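Local coordinates for protein MIPZ (Caulobacter crescentus, PDB 2XJ9) that probably acts as an ATP-dependent dimeric inhibitor that positions the division plane, forming a gradient in the cell by localized dimerization and nucleoid binding, at residues G14-S19 / V130-D135; D135-F140 / A193-R198; R185-T190 / L218-I223. The protein carries 1 engineered substitution. All blocks are in the same frame, centred on the assembly; numbering follows the deposited sequence.

Contact 1 (G14-S19 / V130-D135). With MG (magnesium ion), chain C; AGS (phosphothiophosphoric acid-adenylate ester), chain D; AGS (phosphothiophosphoric acid-adenylate ester), chain F.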
loop_
_atom_site.group_PDB
_atom_site.type_symbol
_atom_site.label_atom_id
_atom_site.label_comp_id
_atom_site.label_asym_id
_atom_site.label_seq_id
_atom_site.Cartn_x
_atom_site.Cartn_y
_atom_site.Cartn_z
ATOM N N GLY A 14 3.316 2.043 0.182
ATOM C CA GLY A 14 1.932 1.777 -0.150
ATOM C C GLY A 14 1.305 1.080 1.035
ATOM O O GLY A 14 1.986 0.396 1.783
ATOM N N GLY A 15 0.010 1.257 1.232
ATOM C CA GLY A 15 -0.698 0.486 2.237
ATOM C C GLY A 15 -0.311 0.774 3.669
ATOM O O GLY A 15 -0.642 0.011 4.565
ATOM N N ALA A 16 0.376 1.882 3.897
ATOM C CA ALA A 16 0.726 2.271 5.249
ATOM C C ALA A 16 -0.521 2.576 6.070
ATOM O O ALA A 16 -0.469 2.527 7.292
ATOM C CB ALA A 16 1.685 3.458 5.230
ATOM N N GLY A 17 -1.637 2.876 5.405
ATOM C CA GLY A 17 -2.864 3.244 6.096
ATOM C C GLY A 17 -3.247 4.724 5.990
ATOM O O GLY A 17 -4.216 5.160 6.626
ATOM N N LYS A 18 -2.498 5.491 5.194
ATOM C CA LYS A 18 -2.760 6.911 4.977
ATOM C C LYS A 18 -4.213 7.250 4.793
ATOM O O LYS A 18 -4.728 8.081 5.507
ATOM C CB LYS A 18 -1.980 7.442 3.776
ATOM C CG LYS A 18 -0.484 7.495 4.007
ATOM C CD LYS A 18 0.259 7.973 2.770
ATOM C CE LYS A 18 -0.187 7.255 1.518
ATOM N NZ LYS A 18 0.406 5.897 1.448
ATOM N N SER A 19 -4.886 6.630 3.837
ATOM C CA SER A 19 -6.275 7.016 3.552
ATOM C C SER A 19 -7.209 6.668 4.681
ATOM O O SER A 19 -8.215 7.343 4.892
ATOM C CB SER A 19 -6.794 6.408 2.254
ATOM O OG SER A 19 -5.995 6.819 1.163
ATOM N N VAL A 130 1.090 13.568 9.634
ATOM C CA VAL A 130 0.773 12.274 10.240
ATOM C C VAL A 130 1.250 11.157 9.323
ATOM O O VAL A 130 0.812 11.073 8.182
ATOM C CB VAL A 130 -0.721 12.135 10.459
ATOM C CG1 VAL A 130 -1.017 10.894 11.225
ATOM C CG2 VAL A 130 -1.230 13.332 11.211
ATOM N N THR A 131 2.165 10.321 9.804
ATOM C CA THR A 131 2.753 9.263 8.976
ATOM C C THR A 131 2.529 7.871 9.564
ATOM O O THR A 131 3.348 7.382 10.337
ATOM C CB THR A 131 4.254 9.443 8.812
ATOM O OG1 THR A 131 4.499 10.456 7.844
ATOM C CG2 THR A 131 4.868 8.174 8.320
ATOM N N PRO A 132 1.421 7.225 9.193
ATOM C CA PRO A 132 1.096 5.905 9.711
ATOM C C PRO A 132 1.965 4.900 9.026
ATOM O O PRO A 132 2.246 5.093 7.862
ATOM C CB PRO A 132 -0.329 5.706 9.233
ATOM C CG PRO A 132 -0.352 6.406 7.940
ATOM C CD PRO A 132 0.521 7.616 8.102
ATOM N N MET A 133 2.387 3.854 9.716
ATOM C CA MET A 133 3.133 2.802 9.057
ATOM C C MET A 133 2.770 1.417 9.603
ATOM O O MET A 133 2.225 1.293 10.706
ATOM C CB MET A 133 4.628 3.033 9.224
ATOM C CG MET A 133 5.177 2.579 10.557
ATOM S SD MET A 133 6.962 2.835 10.681
ATOM C CE MET A 133 7.606 1.598 9.556
ATOM N N ASN A 134 3.066 0.377 8.820
ATOM C CA ASN A 134 2.902 -0.987 9.288
ATOM C C ASN A 134 4.041 -1.344 10.221
ATOM O O ASN A 134 5.170 -0.871 10.079
ATOM C CB ASN A 134 2.891 -1.992 8.136
ATOM C CG ASN A 134 1.620 -1.935 7.300
ATOM O OD1 ASN A 134 0.559 -2.365 7.737
ATOM N ND2 ASN A 134 1.739 -1.445 6.067
ATOM N N ASP A 135 3.721 -2.199 11.172
ATOM C CA ASP A 135 4.679 -2.781 12.085
ATOM C C ASP A 135 5.532 -3.786 11.301
ATOM O O ASP A 135 5.258 -4.978 11.287
ATOM C CB ASP A 135 3.878 -3.489 13.163
ATOM C CG ASP A 135 4.703 -3.883 14.334
ATOM O OD1 ASP A 135 4.397 -4.949 14.925
ATOM O OD2 ASP A 135 5.637 -3.126 14.668
HETATM MG MG MG C . -5.270 5.126 -0.495
HETATM P PG AGS D . -2.056 3.655 -0.797
HETATM S S1G AGS D . -0.565 3.684 -1.132
HETATM O O2G AGS D . -2.895 2.722 -1.644
HETATM O O3G AGS D . -2.739 4.998 -0.662
HETATM P PB AGS D . -2.821 3.789 1.969
HETATM O O1B AGS D . -1.645 4.280 2.785
HETATM O O2B AGS D . -3.944 4.664 1.474
HETATM O O3B AGS D . -2.157 3.037 0.699
HETATM P PA AGS D . -4.961 2.352 3.177
HETATM O O1A AGS D . -5.454 3.449 4.098
HETATM O O2A AGS D . -5.720 2.046 1.937
HETATM O O3A AGS D . -3.432 2.578 2.811
HETATM O "O5'" AGS D . -4.784 1.003 4.020
HETATM C "C5'" AGS D . -4.299 -0.164 3.378
HETATM C "C4'" AGS D . -5.299 -1.319 3.548
HETATM O "O4'" AGS D . -5.366 -1.554 4.929
HETATM C "C3'" AGS D . -6.732 -1.014 3.148
HETATM O "O3'" AGS D . -7.341 -2.212 2.699
HETATM C "C2'" AGS D . -7.467 -0.610 4.407
HETATM O "O2'" AGS D . -8.845 -0.988 4.275
HETATM C "C1'" AGS D . -6.690 -1.400 5.439
HETATM N N9 AGS D . -6.400 -0.827 6.773
HETATM C C8 AGS D . -5.568 0.207 7.038
HETATM N N7 AGS D . -5.480 0.439 8.378
HETATM C C5 AGS D . -6.254 -0.487 8.973
HETATM C C6 AGS D . -6.605 -0.815 10.346
HETATM N N6 AGS D . -6.097 -0.083 11.357
HETATM N N1 AGS D . -7.435 -1.862 10.537
HETATM C C2 AGS D . -7.954 -2.592 9.537
HETATM N N3 AGS D . -7.682 -2.351 8.257
HETATM C C4 AGS D . -6.849 -1.331 7.927
HETATM P PG AGS F . 3.684 -1.240 -2.427
HETATM S S1G AGS F . 4.648 -1.942 -3.350
HETATM O O2G AGS F . 2.439 -0.605 -3.055
HETATM O O3G AGS F . 4.366 -0.332 -1.436
HETATM P PB AGS F . 3.172 -4.033 -1.740
HETATM O O1B AGS F . 1.935 -4.346 -2.531
HETATM O O2B AGS F . 4.567 -4.308 -2.211
HETATM O O3B AGS F . 3.106 -2.426 -1.472
HETATM P PA AGS F . 4.028 -5.360 0.587
HETATM O O1A AGS F . 4.262 -6.662 -0.120
HETATM O O2A AGS F . 5.212 -4.525 0.985
HETATM O O3A AGS F . 2.905 -4.597 -0.272
HETATM O "O5'" AGS F . 3.192 -5.638 1.924
HETATM C "C5'" AGS F . 2.585 -4.596 2.673
HETATM C "C4'" AGS F . 2.965 -4.781 4.151
HETATM O "O4'" AGS F . 2.359 -5.959 4.638
HETATM C "C3'" AGS F . 4.450 -4.965 4.427
HETATM O "O3'" AGS F . 4.831 -4.315 5.653
HETATM C "C2'" AGS F . 4.660 -6.446 4.606
HETATM O "O2'" AGS F . 5.598 -6.487 5.654
HETATM C "C1'" AGS F . 3.325 -6.915 5.107
HETATM N N9 AGS F . 2.690 -8.201 4.680
HETATM C C8 AGS F . 2.173 -8.423 3.461
HETATM N N7 AGS F . 1.583 -9.632 3.420
HETATM C C5 AGS F . 1.687 -10.209 4.634
HETATM C C6 AGS F . 1.254 -11.499 5.240
HETATM N N6 AGS F . 0.572 -12.428 4.519
HETATM N N1 AGS F . 1.566 -11.697 6.541
HETATM C C2 AGS F . 2.243 -10.762 7.262
HETATM N N3 AGS F . 2.659 -9.576 6.779
HETATM C C4 AGS F . 2.408 -9.251 5.480
HETATM O O HOH W 1 -3.925 6.856 0.025
#

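Contact 2 (D135-F140 / A193-R198). With AGS (phosphothiophosphoric acid-adenylate ester), chain F.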
loop_
_atom_site.group_PDB
_atom_site.type_symbol
_atom_site.label_atom_id
_atom_site.label_comp_id
_atom_site.label_asym_id
_atom_site.label_seq_id
_atom_site.Cartn_x
_atom_site.Cartn_y
_atom_site.Cartn_z
ATOM N N ASP A 135 3.721 -2.199 11.172
ATOM C CA ASP A 135 4.679 -2.781 12.085
ATOM C C ASP A 135 5.532 -3.786 11.301
ATOM O O ASP A 135 5.258 -4.978 11.287
ATOM C CB ASP A 135 3.878 -3.489 13.163
ATOM C CG ASP A 135 4.703 -3.883 14.334
ATOM O OD1 ASP A 135 4.397 -4.949 14.925
ATOM O OD2 ASP A 135 5.637 -3.126 14.668
ATOM N N SER A 136 6.560 -3.304 10.622
ATOM C CA SER A 136 7.227 -4.134 9.639
ATOM C C SER A 136 8.465 -3.442 9.081
ATOM O O SER A 136 8.439 -2.248 8.780
ATOM C CB SER A 136 6.261 -4.447 8.492
ATOM O OG SER A 136 6.941 -4.999 7.375
ATOM N N PHE A 137 9.538 -4.210 8.926
ATOM C CA PHE A 137 10.762 -3.688 8.388
ATOM C C PHE A 137 10.684 -3.302 6.916
ATOM O O PHE A 137 11.471 -2.494 6.421
ATOM C CB PHE A 137 11.863 -4.672 8.634
ATOM C CG PHE A 137 12.505 -4.496 9.964
ATOM C CD1 PHE A 137 12.219 -5.354 11.011
ATOM C CD2 PHE A 137 13.379 -3.440 10.183
ATOM C CE1 PHE A 137 12.815 -5.172 12.248
ATOM C CE2 PHE A 137 13.983 -3.267 11.421
ATOM C CZ PHE A 137 13.692 -4.130 12.456
ATOM N N VAL A 138 9.715 -3.873 6.225
ATOM C CA VAL A 138 9.452 -3.527 4.844
ATOM C C VAL A 138 8.987 -2.083 4.763
ATOM O O VAL A 138 9.461 -1.328 3.924
ATOM C CB VAL A 138 8.394 -4.472 4.242
ATOM C CG1 VAL A 138 8.108 -4.120 2.792
ATOM C CG2 VAL A 138 8.860 -5.901 4.365
ATOM N N ASP A 139 8.068 -1.697 5.644
ATOM C CA ASP A 139 7.641 -0.292 5.718
ATOM C C ASP A 139 8.784 0.576 6.206
ATOM O O ASP A 139 9.081 1.586 5.614
ATOM C CB ASP A 139 6.435 -0.108 6.644
ATOM C CG ASP A 139 5.135 -0.633 6.041
ATOM O OD1 ASP A 139 5.142 -1.624 5.298
ATOM O OD2 ASP A 139 4.079 -0.055 6.321
ATOM N N PHE A 140 9.432 0.149 7.281
ATOM C CA PHE A 140 10.471 0.932 7.903
ATOM C C PHE A 140 11.566 1.368 6.941
ATOM O O PHE A 140 12.262 2.347 7.192
ATOM C CB PHE A 140 11.101 0.156 9.039
ATOM C CG PHE A 140 12.152 0.929 9.774
ATOM C CD1 PHE A 140 13.491 0.760 9.489
ATOM C CD2 PHE A 140 11.802 1.829 10.753
ATOM C CE1 PHE A 140 14.452 1.465 10.178
ATOM C CE2 PHE A 140 12.764 2.534 11.438
ATOM C CZ PHE A 140 14.082 2.360 11.149
ATOM N N ALA A 193 5.723 -10.037 19.176
ATOM C CA ALA A 193 6.507 -9.442 20.253
ATOM C C ALA A 193 7.962 -9.174 19.855
ATOM O O ALA A 193 8.455 -8.048 19.962
ATOM C CB ALA A 193 6.461 -10.334 21.472
ATOM N N ARG A 194 8.650 -10.221 19.409
ATOM C CA ARG A 194 10.062 -10.117 19.041
ATOM C C ARG A 194 10.291 -9.065 17.953
ATOM O O ARG A 194 11.171 -8.206 18.101
ATOM C CB ARG A 194 10.585 -11.480 18.572
ATOM C CG ARG A 194 9.789 -12.663 19.137
ATOM C CD ARG A 194 10.296 -13.998 18.589
ATOM N NE ARG A 194 11.707 -14.191 18.904
ATOM C CZ ARG A 194 12.151 -14.734 20.034
ATOM N NH1 ARG A 194 13.461 -14.858 20.243
ATOM N NH2 ARG A 194 11.281 -15.150 20.956
ATOM N N ASN A 195 9.497 -9.145 16.874
ATOM C CA ASN A 195 9.572 -8.201 15.747
ATOM C C ASN A 195 9.140 -6.780 16.158
ATOM O O ASN A 195 9.755 -5.782 15.735
ATOM C CB ASN A 195 8.763 -8.714 14.530
ATOM C CG ASN A 195 9.058 -7.928 13.222
ATOM O OD1 ASN A 195 8.140 -7.441 12.543
ATOM N ND2 ASN A 195 10.343 -7.824 12.868
ATOM N N ARG A 196 8.098 -6.698 16.998
ATOM C CA ARG A 196 7.591 -5.408 17.492
ATOM C C ARG A 196 8.614 -4.695 18.375
ATOM O O ARG A 196 8.593 -3.472 18.519
ATOM C CB ARG A 196 6.281 -5.593 18.261
ATOM C CG ARG A 196 5.665 -4.287 18.752
ATOM C CD ARG A 196 4.205 -4.168 18.333
ATOM N NE ARG A 196 3.346 -5.062 19.109
ATOM C CZ ARG A 196 2.384 -5.834 18.600
ATOM N NH1 ARG A 196 1.671 -6.604 19.416
ATOM N NH2 ARG A 196 2.127 -5.840 17.290
ATOM N N LYS A 197 9.517 -5.473 18.951
ATOM C CA LYS A 197 10.556 -4.921 19.792
ATOM C C LYS A 197 11.747 -4.458 18.950
ATOM O O LYS A 197 12.161 -3.295 19.029
ATOM C CB LYS A 197 10.994 -5.967 20.810
ATOM C CG LYS A 197 11.517 -5.361 22.081
ATOM C CD LYS A 197 12.540 -4.287 21.773
ATOM C CE LYS A 197 13.205 -3.838 23.054
ATOM N NZ LYS A 197 13.594 -5.032 23.864
ATOM N N ARG A 198 12.300 -5.365 18.143
ATOM C CA ARG A 198 13.434 -5.000 17.302
ATOM C C ARG A 198 13.093 -3.725 16.548
ATOM O O ARG A 198 13.951 -2.859 16.355
ATOM C CB ARG A 198 13.769 -6.096 16.295
ATOM C CG ARG A 198 14.063 -7.461 16.880
ATOM C CD ARG A 198 14.726 -8.353 15.822
ATOM N NE ARG A 198 14.065 -9.617 15.652
ATOM C CZ ARG A 198 14.529 -10.865 15.721
ATOM N NH1 ARG A 198 15.784 -11.223 15.986
ATOM N NH2 ARG A 198 13.625 -11.797 15.499
HETATM P PG AGS F . 3.684 -1.240 -2.427
HETATM S S1G AGS F . 4.648 -1.942 -3.350
HETATM O O2G AGS F . 2.439 -0.605 -3.055
HETATM O O3G AGS F . 4.366 -0.332 -1.436
HETATM P PB AGS F . 3.172 -4.033 -1.740
HETATM O O1B AGS F . 1.935 -4.346 -2.531
HETATM O O2B AGS F . 4.567 -4.308 -2.211
HETATM O O3B AGS F . 3.106 -2.426 -1.472
HETATM P PA AGS F . 4.028 -5.360 0.587
HETATM O O1A AGS F . 4.262 -6.662 -0.120
HETATM O O2A AGS F . 5.212 -4.525 0.985
HETATM O O3A AGS F . 2.905 -4.597 -0.272
HETATM O "O5'" AGS F . 3.192 -5.638 1.924
HETATM C "C5'" AGS F . 2.585 -4.596 2.673
HETATM C "C4'" AGS F . 2.965 -4.781 4.151
HETATM O "O4'" AGS F . 2.359 -5.959 4.638
HETATM C "C3'" AGS F . 4.450 -4.965 4.427
HETATM O "O3'" AGS F . 4.831 -4.315 5.653
HETATM C "C2'" AGS F . 4.660 -6.446 4.606
HETATM O "O2'" AGS F . 5.598 -6.487 5.654
HETATM C "C1'" AGS F . 3.325 -6.915 5.107
HETATM N N9 AGS F . 2.690 -8.201 4.680
HETATM C C8 AGS F . 2.173 -8.423 3.461
HETATM N N7 AGS F . 1.583 -9.632 3.420
HETATM C C5 AGS F . 1.687 -10.209 4.634
HETATM C C6 AGS F . 1.254 -11.499 5.240
HETATM N N6 AGS F . 0.572 -12.428 4.519
HETATM N N1 AGS F . 1.566 -11.697 6.541
HETATM C C2 AGS F . 2.243 -10.762 7.262
HETATM N N3 AGS F . 2.659 -9.576 6.779
HETATM C C4 AGS F . 2.408 -9.251 5.480
HETATM O O HOH W 2 9.662 -6.728 9.612
#

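Contact 3 (R185-T190 / L218-I223). With AGS (phosphothiophosphoric acid-adenylate ester), chain D.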
loop_
_atom_site.group_PDB
_atom_site.type_symbol
_atom_site.label_atom_id
_atom_site.label_comp_id
_atom_site.label_asym_id
_atom_site.label_seq_id
_atom_site.Cartn_x
_atom_site.Cartn_y
_atom_site.Cartn_z
ATOM N N ARG A 185 2.183 3.616 14.478
ATOM C CA ARG A 185 2.142 2.256 13.950
ATOM C C ARG A 185 0.715 1.761 13.795
ATOM O O ARG A 185 -0.067 1.783 14.738
ATOM C CB ARG A 185 2.899 1.318 14.867
ATOM C CG ARG A 185 4.375 1.579 15.002
ATOM C CD ARG A 185 4.980 0.244 15.360
ATOM N NE ARG A 185 6.103 0.354 16.235
ATOM C CZ ARG A 185 6.296 -0.048 17.491
ATOM N NH1 ARG A 185 7.489 0.237 17.970
ATOM N NH2 ARG A 185 5.416 -0.690 18.263
ATOM N N ASN A 186 0.389 1.292 12.604
ATOM C CA ASN A 186 -0.987 1.005 12.240
ATOM C C ASN A 186 -1.184 -0.488 11.895
ATOM O O ASN A 186 -0.224 -1.202 11.620
ATOM C CB ASN A 186 -1.361 1.935 11.087
ATOM C CG ASN A 186 -2.753 1.707 10.575
ATOM O OD1 ASN A 186 -2.958 1.387 9.394
ATOM N ND2 ASN A 186 -3.728 1.874 11.449
ATOM N N ARG A 187 -2.425 -0.964 11.934
ATOM C CA ARG A 187 -2.717 -2.390 11.727
ATOM C C ARG A 187 -1.928 -3.320 12.640
ATOM O O ARG A 187 -1.461 -4.364 12.211
ATOM C CB ARG A 187 -2.506 -2.809 10.272
ATOM C CG ARG A 187 -3.663 -2.436 9.367
ATOM C CD ARG A 187 -4.243 -3.661 8.698
ATOM N NE ARG A 187 -3.793 -3.798 7.324
ATOM C CZ ARG A 187 -4.279 -4.699 6.486
ATOM N NH1 ARG A 187 -3.820 -4.755 5.249
ATOM N NH2 ARG A 187 -5.221 -5.536 6.884
ATOM N N LEU A 188 -1.790 -2.941 13.900
ATOM C CA LEU A 188 -1.157 -3.807 14.867
ATOM C C LEU A 188 -1.998 -5.067 15.105
ATOM O O LEU A 188 -3.237 -5.016 15.120
ATOM C CB LEU A 188 -0.926 -3.059 16.174
ATOM C CG LEU A 188 0.053 -1.884 16.075
ATOM C CD1 LEU A 188 -0.413 -0.700 16.929
ATOM C CD2 LEU A 188 1.470 -2.299 16.427
ATOM N N ALA A 189 -1.310 -6.197 15.272
ATOM C CA ALA A 189 -1.959 -7.458 15.555
ATOM C C ALA A 189 -1.560 -7.933 16.937
ATOM O O ALA A 189 -0.990 -7.173 17.715
ATOM C CB ALA A 189 -1.581 -8.478 14.513
ATOM N N THR A 190 -1.842 -9.205 17.210
ATOM C CA THR A 190 -1.658 -9.845 18.520
ATOM C C THR A 190 -0.221 -9.971 19.065
ATOM O O THR A 190 0.241 -9.123 19.833
ATOM C CB THR A 190 -2.288 -11.260 18.510
ATOM O OG1 THR A 190 -1.949 -11.935 17.284
ATOM C CG2 THR A 190 -3.805 -11.166 18.642
ATOM N N LEU A 218 -2.966 2.277 15.818
ATOM C CA LEU A 218 -4.261 1.625 15.644
ATOM C C LEU A 218 -4.045 0.124 15.465
ATOM O O LEU A 218 -2.962 -0.320 15.088
ATOM C CB LEU A 218 -4.995 2.171 14.434
ATOM C CG LEU A 218 -5.204 3.685 14.387
ATOM C CD1 LEU A 218 -6.213 4.037 13.280
ATOM C CD2 LEU A 218 -5.678 4.188 15.732
ATOM N N ARG A 219 -5.062 -0.669 15.745
ATOM C CA ARG A 219 -4.904 -2.099 15.590
ATOM C C ARG A 219 -5.726 -2.525 14.410
ATOM O O ARG A 219 -6.661 -1.839 14.024
ATOM C CB ARG A 219 -5.345 -2.826 16.847
ATOM C CG ARG A 219 -4.481 -2.486 18.036
ATOM C CD ARG A 219 -4.607 -3.532 19.120
ATOM N NE ARG A 219 -4.794 -4.868 18.554
ATOM C CZ ARG A 219 -4.644 -6.002 19.237
ATOM N NH1 ARG A 219 -4.836 -7.172 18.635
ATOM N NH2 ARG A 219 -4.292 -5.968 20.518
ATOM N N ASP A 220 -5.357 -3.651 13.824
ATOM C CA ASP A 220 -6.103 -4.231 12.721
ATOM C C ASP A 220 -7.543 -4.470 13.187
ATOM O O ASP A 220 -7.776 -5.158 14.163
ATOM C CB ASP A 220 -5.406 -5.531 12.295
ATOM C CG ASP A 220 -5.817 -6.008 10.921
ATOM O OD1 ASP A 220 -6.529 -5.273 10.209
ATOM O OD2 ASP A 220 -5.413 -7.130 10.545
ATOM N N ARG A 221 -8.513 -3.878 12.508
ATOM C CA ARG A 221 -9.887 -3.963 12.961
ATOM C C ARG A 221 -10.861 -3.812 11.826
ATOM O O ARG A 221 -10.912 -2.771 11.181
ATOM C CB ARG A 221 -10.164 -2.857 13.952
ATOM C CG ARG A 221 -9.535 -3.077 15.287
ATOM C CD ARG A 221 -10.443 -2.538 16.369
ATOM N NE ARG A 221 -10.027 -2.994 17.685
ATOM C CZ ARG A 221 -9.149 -2.344 18.436
ATOM N NH1 ARG A 221 -8.611 -1.220 17.985
ATOM N NH2 ARG A 221 -8.812 -2.815 19.629
ATOM N N VAL A 222 -11.667 -4.832 11.612
ATOM C CA VAL A 222 -12.691 -4.811 10.581
ATOM C C VAL A 222 -13.467 -3.499 10.482
ATOM O O VAL A 222 -13.825 -3.069 9.392
ATOM C CB VAL A 222 -13.724 -5.933 10.833
ATOM C CG1 VAL A 222 -14.368 -6.369 9.524
ATOM C CG2 VAL A 222 -13.056 -7.111 11.537
ATOM N N ILE A 223 -13.749 -2.890 11.627
ATOM C CA ILE A 223 -14.591 -1.708 11.690
ATOM C C ILE A 223 -13.898 -0.499 11.046
ATOM O O ILE A 223 -14.551 0.495 10.674
ATOM C CB ILE A 223 -15.026 -1.393 13.156
ATOM C CG1 ILE A 223 -16.064 -0.271 13.191
ATOM C CG2 ILE A 223 -13.829 -1.037 14.013
ATOM C CD1 ILE A 223 -17.353 -0.624 12.484
HETATM P PG AGS D . -2.056 3.655 -0.797
HETATM S S1G AGS D . -0.565 3.684 -1.132
HETATM O O2G AGS D . -2.895 2.722 -1.644
HETATM O O3G AGS D . -2.739 4.998 -0.662
HETATM P PB AGS D . -2.821 3.789 1.969
HETATM O O1B AGS D . -1.645 4.280 2.785
HETATM O O2B AGS D . -3.944 4.664 1.474
HETATM O O3B AGS D . -2.157 3.037 0.699
HETATM P PA AGS D . -4.961 2.352 3.177
HETATM O O1A AGS D . -5.454 3.449 4.098
HETATM O O2A AGS D . -5.720 2.046 1.937
HETATM O O3A AGS D . -3.432 2.578 2.811
HETATM O "O5'" AGS D . -4.784 1.003 4.020
HETATM C "C5'" AGS D . -4.299 -0.164 3.378
HETATM C "C4'" AGS D . -5.299 -1.319 3.548
HETATM O "O4'" AGS D . -5.366 -1.554 4.929
HETATM C "C3'" AGS D . -6.732 -1.014 3.148
HETATM O "O3'" AGS D . -7.341 -2.212 2.699
HETATM C "C2'" AGS D . -7.467 -0.610 4.407
HETATM O "O2'" AGS D . -8.845 -0.988 4.275
HETATM C "C1'" AGS D . -6.690 -1.400 5.439
HETATM N N9 AGS D . -6.400 -0.827 6.773
HETATM C C8 AGS D . -5.568 0.207 7.038
HETATM N N7 AGS D . -5.480 0.439 8.378
HETATM C C5 AGS D . -6.254 -0.487 8.973
HETATM C C6 AGS D . -6.605 -0.815 10.346
HETATM N N6 AGS D . -6.097 -0.083 11.357
HETATM N N1 AGS D . -7.435 -1.862 10.537
HETATM C C2 AGS D . -7.954 -2.592 9.537
HETATM N N3 AGS D . -7.682 -2.351 8.257
HETATM C C4 AGS D . -6.849 -1.331 7.927
#

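Contact 1 (G14-S19 / V130-D135)
Asn134 reaches from strand 128-134 to the carbonyl of Gly15, its ND2 lying 3.2 Å from Gly15 O. The amide comes from above the carbonyl plane, 55° out of it, while the acceptor is itself tilted 24° from the plane of the amide, so the bond is oblique at both ends. CG of Asn134 stands beside its own backbone N (chi1 -72°), which carries the amide over to the phosphate-binding loop; the other end, OD1, accepts from NH1 of Arg187 in the second subunit. Two residues earlier, the Pro132 ring presses up to the start of helix 18-30, with CG 3.6 Å from Lys18 N, and the ring crosses the lysine chain at about a right angle. Ala16 CB packs beside the Pro132 carbonyl. Lys18 then bends at its last two torsions and turns its tip away from the strand, bringing NZ to 2.9 Å from O1B of the nucleotide bound in this subunit's own P-loop. Backbone N of Gly17 also donates to that O1B, at 3.0 Å, and Ser19 OG binds magnesium at 2.5 Å. This is the deviant Walker A P-loop of the ParA/MinD-like ATPases. Gly14 N donates to O3G of the partner subunit's nucleotide at 3.1 Å, and a side chain on Gly14 would probably run into that phosphate. Gathered amides, lysine and metal probably offset the phosphate charge, while the bonds made by Asn134 couple this loop to the opposite subunit.

Contact 2 (D135-F140 / A193-R198)
Asp135 and Arg196 meet in a weak salt bridge, OD1 of the aspartate lying 3.4 Å from NH2 of the arginine at the edge of the guanidinium. The carboxylate swings out opposite its own backbone N (chi1 -167°), toward helix 194-210. Arg196 starts out extended, then bends at its second and third torsions, so that its CD passes close to OD1 before the guanidinium turns in; the two side chains cross at about a right angle. NH1 of Arg196 is held by Ala189 O, while NH2 faces the aspartate. One helical position earlier, Asn195 slides antiparallel past Phe137 and brings ND2 to the ring edge, 3.6 Å from CD1 and in the ring plane, although amide and ring planes are 54° apart. A water accepts from Phe137 N and makes a weak bond to Asn195 OD1. The phenyl ring also packs on Pro229 of the second subunit. Ser136, next in the chain after Asp135, puts OG anti to its backbone N (chi1 167°), where it accepts from Val138 N at 3.2 Å and caps the short helix 137-140. The same hydroxyl lies 2.6 Å from O2' of the partner subunit's nucleotide, in a hydrogen bond that either could donate. Asp139 OD1 takes a bond from O3' of that nucleotide at 2.7 Å, while its OD2 is tied to Asn134 N. The capped helical turn thus grips the partner's ribose across the interface, consistent with the nucleotide-sandwich dimer of the ParA/MinD-like ATPases.

Contact 3 (R185-T190 / L218-I223)
Arg187 and Asp220 run side by side and point the same way beside the adenosine of the nucleotide in this subunit's own P-loop. NH2 of Arg187 forms a salt bridge of 3.6 Å with Asp220 OD1, which sits at the guanidinium edge and in its plane, although the carboxylate itself is turned 79° against that plane. Arg187 CG lies over the adenine, 3.3 Å from C5, and the ribose O4' lies over one face of the guanidinium. A chain bent at its second and third torsions lets this one residue follow base and sugar in turn, and its NH1 donates to Asn134 of the second subunit. Cut back to an alanine, Arg187 would probably uncover this face of the adenine, leave the Asp220 carboxylate without its arginine partner here and lose the hydrogen bond to Asn134 of the second subunit. The 218-223 loop reads the Watson-Crick edge of the base through its backbone: Arg219 O accepts from the adenine N6 at 3.2 Å. Arg221 N donates to the adenine N1 at 3.0 Å. This is the adenine site of the P-loop ATPase, formed at the loops following the neighbouring parallel strands 180-186 and 213-215. The loop is held by a single parallel bridge pairing Leu188 with Arg219. Leu188 N donates to Leu218 O at 3.1 Å, almost straight at 170° and on a lone pair in the carbonyl plane. Leu188 O in turn receives Asp220 N at 2.8 Å. Farther out, the Arg219 guanidinium turns one face to Ala189 O, and helix 249-263 backs the loop, Glu256 forming a salt bridge with Arg221.

How the contacts relate
From the N terminus, contact 1 closes first, bringing the P-loop after strand 5-9 against strand 128-134 across some 110 intervening residues. Contact 2 opens as it ends, since Asp135 belongs to both. Contact 3 begins at strand 180-186 before contact 2 closes on helix 194-210, and it closes only at 218-223; these two therefore cross, while contact 1 stays in series with both. The neighbouring strands 128-134 and 180-186 join contacts 1 and 3 through Met133 O and Asn186 N, and Arg196 links contact 2 to the 185-190 segment. All three border the dimer interface, contacts 1 and 3 sharing one nucleotide, contacts 1 and 2 the other.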